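Local coordinates for protein yeast Cdc13 OB4 (Candida glabrata, PDB 3RMH) that forms a homodimer through the OB4 dimerization domain of the telomere protein Cdc13, a probable DNA-binding protein, at residues B[17-22]-B[28-33]. The protein carries 2 engineered substitutions. Residues are numbered along the deposited sequence; the frame is centred on the assembly and turned at random.
Sequences SQLNHL and KIYVLN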
loop_
_atom_site.group_PDB
_atom_site.type_symbol
_atom_site.label_atom_id
_atom_site.label_comp_id
_atom_site.label_asym_id
_atom_site.label_seq_id
_atom_site.Cartn_x
_atom_site.Cartn_y
_atom_site.Cartn_z
ATOM N N SER B 17 -12.533 2.868 -3.529
ATOM C CA SER B 17 -12.037 2.681 -4.888
ATOM C C SER B 17 -11.929 4.018 -5.624
ATOM O O SER B 17 -10.965 4.263 -6.354
ATOM C CB SER B 17 -12.954 1.740 -5.666
ATOM O OG SER B 17 -12.631 1.763 -7.047
ATOM N N GLN B 18 -12.918 4.882 -5.422
ATOM C CA GLN B 18 -12.911 6.206 -6.035
ATOM C C GLN B 18 -11.838 7.104 -5.425
ATOM O O GLN B 18 -11.213 7.898 -6.127
ATOM C CB GLN B 18 -14.287 6.871 -5.920
ATOM C CG GLN B 18 -15.406 6.095 -6.601
ATOM C CD GLN B 18 -16.720 6.863 -6.653
ATOM O OE1 GLN B 18 -16.876 7.901 -6.006
ATOM N NE2 GLN B 18 -17.670 6.353 -7.432
ATOM N N LEU B 19 -11.620 6.972 -4.123
ATOM C CA LEU B 19 -10.626 7.782 -3.435
ATOM C C LEU B 19 -9.222 7.420 -3.900
ATOM O O LEU B 19 -8.361 8.291 -4.042
ATOM C CB LEU B 19 -10.730 7.596 -1.923
ATOM C CG LEU B 19 -12.018 8.090 -1.250
ATOM C CD1 LEU B 19 -11.951 7.858 0.242
ATOM C CD2 LEU B 19 -12.215 9.570 -1.544
ATOM N N ASN B 20 -8.992 6.130 -4.134
ATOM C CA ASN B 20 -7.670 5.669 -4.573
ATOM C C ASN B 20 -7.312 6.119 -5.972
ATOM O O ASN B 20 -6.152 6.036 -6.375
ATOM C CB ASN B 20 -7.563 4.143 -4.491
ATOM C CG ASN B 20 -7.231 3.669 -3.098
ATOM O OD1 ASN B 20 -6.462 4.315 -2.380
ATOM N ND2 ASN B 20 -7.814 2.538 -2.702
ATOM N N HIS B 21 -8.306 6.579 -6.720
ATOM C CA HIS B 21 -8.048 7.040 -8.087
ATOM C C HIS B 21 -7.789 8.540 -8.185
ATOM O O HIS B 21 -7.315 9.022 -9.219
ATOM C CB HIS B 21 -9.178 6.631 -9.032
ATOM C CG HIS B 21 -9.048 5.223 -9.535
ATOM N ND1 HIS B 21 -8.464 4.923 -10.737
ATOM C CD2 HIS B 21 -9.398 4.045 -8.962
ATOM C CE1 HIS B 21 -8.472 3.603 -10.904
ATOM N NE2 HIS B 21 -9.029 3.057 -9.852
ATOM N N LEU B 22 -8.095 9.275 -7.120
ATOM C CA LEU B 22 -7.951 10.735 -7.150
ATOM C C LEU B 22 -6.500 11.119 -7.423
ATOM O O LEU B 22 -5.615 10.874 -6.599
ATOM C CB LEU B 22 -8.436 11.363 -5.843
ATOM C CG LEU B 22 -9.946 11.370 -5.589
ATOM C CD1 LEU B 22 -10.224 11.820 -4.165
ATOM C CD2 LEU B 22 -10.681 12.265 -6.579
ATOM N N LYS B 28 -10.383 18.438 0.439
ATOM C CA LYS B 28 -11.532 17.850 1.102
ATOM C C LYS B 28 -11.112 16.870 2.191
ATOM O O LYS B 28 -10.040 16.266 2.131
ATOM C CB LYS B 28 -12.441 17.134 0.091
ATOM C CG LYS B 28 -13.249 18.061 -0.813
ATOM C CD LYS B 28 -13.974 17.274 -1.893
ATOM C CE LYS B 28 -14.881 18.172 -2.739
ATOM N NZ LYS B 28 -14.119 19.162 -3.559
ATOM N N ILE B 29 -11.978 16.735 3.182
ATOM C CA ILE B 29 -11.813 15.753 4.233
ATOM C C ILE B 29 -12.976 14.806 4.065
ATOM O O ILE B 29 -14.130 15.242 3.980
ATOM C CB ILE B 29 -11.868 16.418 5.615
ATOM C CG1 ILE B 29 -10.637 17.308 5.799
ATOM C CG2 ILE B 29 -11.920 15.363 6.723
ATOM C CD1 ILE B 29 -10.814 18.355 6.896
ATOM N N TYR B 30 -12.663 13.517 3.987
ATOM C CA TYR B 30 -13.663 12.502 3.712
ATOM C C TYR B 30 -13.945 11.744 4.987
ATOM O O TYR B 30 -13.029 11.226 5.631
ATOM C CB TYR B 30 -13.146 11.544 2.645
ATOM C CG TYR B 30 -12.781 12.268 1.373
ATOM C CD1 TYR B 30 -11.549 12.899 1.244
ATOM C CD2 TYR B 30 -13.674 12.343 0.313
ATOM C CE1 TYR B 30 -11.210 13.580 0.086
ATOM C CE2 TYR B 30 -13.334 13.018 -0.858
ATOM C CZ TYR B 30 -12.105 13.635 -0.955
ATOM O OH TYR B 30 -11.765 14.303 -2.109
ATOM N N VAL B 31 -15.218 11.681 5.347
ATOM C CA VAL B 31 -15.606 10.966 6.541
ATOM C C VAL B 31 -15.886 9.533 6.130
ATOM O O VAL B 31 -16.713 9.279 5.257
ATOM C CB VAL B 31 -16.844 11.601 7.182
ATOM C CG1 VAL B 31 -17.234 10.841 8.454
ATOM C CG2 VAL B 31 -16.584 13.079 7.480
ATOM N N LEU B 32 -15.193 8.593 6.760
ATOM C CA LEU B 32 -15.350 7.195 6.417
ATOM C C LEU B 32 -15.799 6.401 7.630
ATOM O O LEU B 32 -15.296 6.617 8.727
ATOM C CB LEU B 32 -14.009 6.622 5.966
ATOM C CG LEU B 32 -13.324 7.336 4.807
ATOM C CD1 LEU B 32 -11.996 6.671 4.539
ATOM C CD2 LEU B 32 -14.224 7.299 3.578
ATOM N N ASN B 33 -16.758 5.506 7.425
ATOM C CA ASN B 33 -17.073 4.476 8.408
ATOM C C ASN B 33 -16.673 3.140 7.819
ATOM O O ASN B 33 -17.362 2.606 6.946
ATOM C CB ASN B 33 -18.567 4.508 8.782
ATOM C CG ASN B 33 -18.924 5.734 9.589
ATOM O OD1 ASN B 33 -18.642 5.804 10.788
ATOM N ND2 ASN B 33 -19.528 6.722 8.934
#
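L19 of helix 16-19 drives its isobutyl group between Y30 and L32, two residues of strand 28-42 whose side chains both face the helix. From CB, which points at the strand, CG is set anti to the carbonyl carbon and beside the backbone N (chi1 -65°), a setting that carries the two methyls out to the strand, CD2 to Y30 and CD1 to L32. L19 CD2 lies over one face of the Y30 ring as a CH-pi contact, 3.8 Å from the ring centroid and 20° off the normal. It is displaced toward the rim: L19 CD2 is 3.6 Å from Y30 CD2 and 3.7 Å from Y30 CE2. The CD1 branch turns to L32 and meets it tip to tip, L19 CD1 lying 4.1 Å from L32 CD2.

The type I turn from L19 to L22 brings in a second leucine. The L22 and Y30 side chains approach each other from opposite directions, and L22 CD1 meets the phenol end obliquely, 3.6 Å from Y30 OH. That hydroxyl is hydrogen-bonded to T26, in the loop joining the two segments, which probably helps hold the ring in place against L19 CD2. W117 also packs against the Y30 ring, with the planes inclined at about 70°.

The link from helix to strand is thus wholly side-chain in character and mostly buried. On the far side of this turn, H21 pairs with H21 of the second subunit, placing the turn between the hydrophobic core and the dimer interface. Helix 16-19 connects the parallel strands 9-11 and 28-42 of the curled OB-fold sheet as a small beta-alpha-beta unit, and L19 packs against the latter strand.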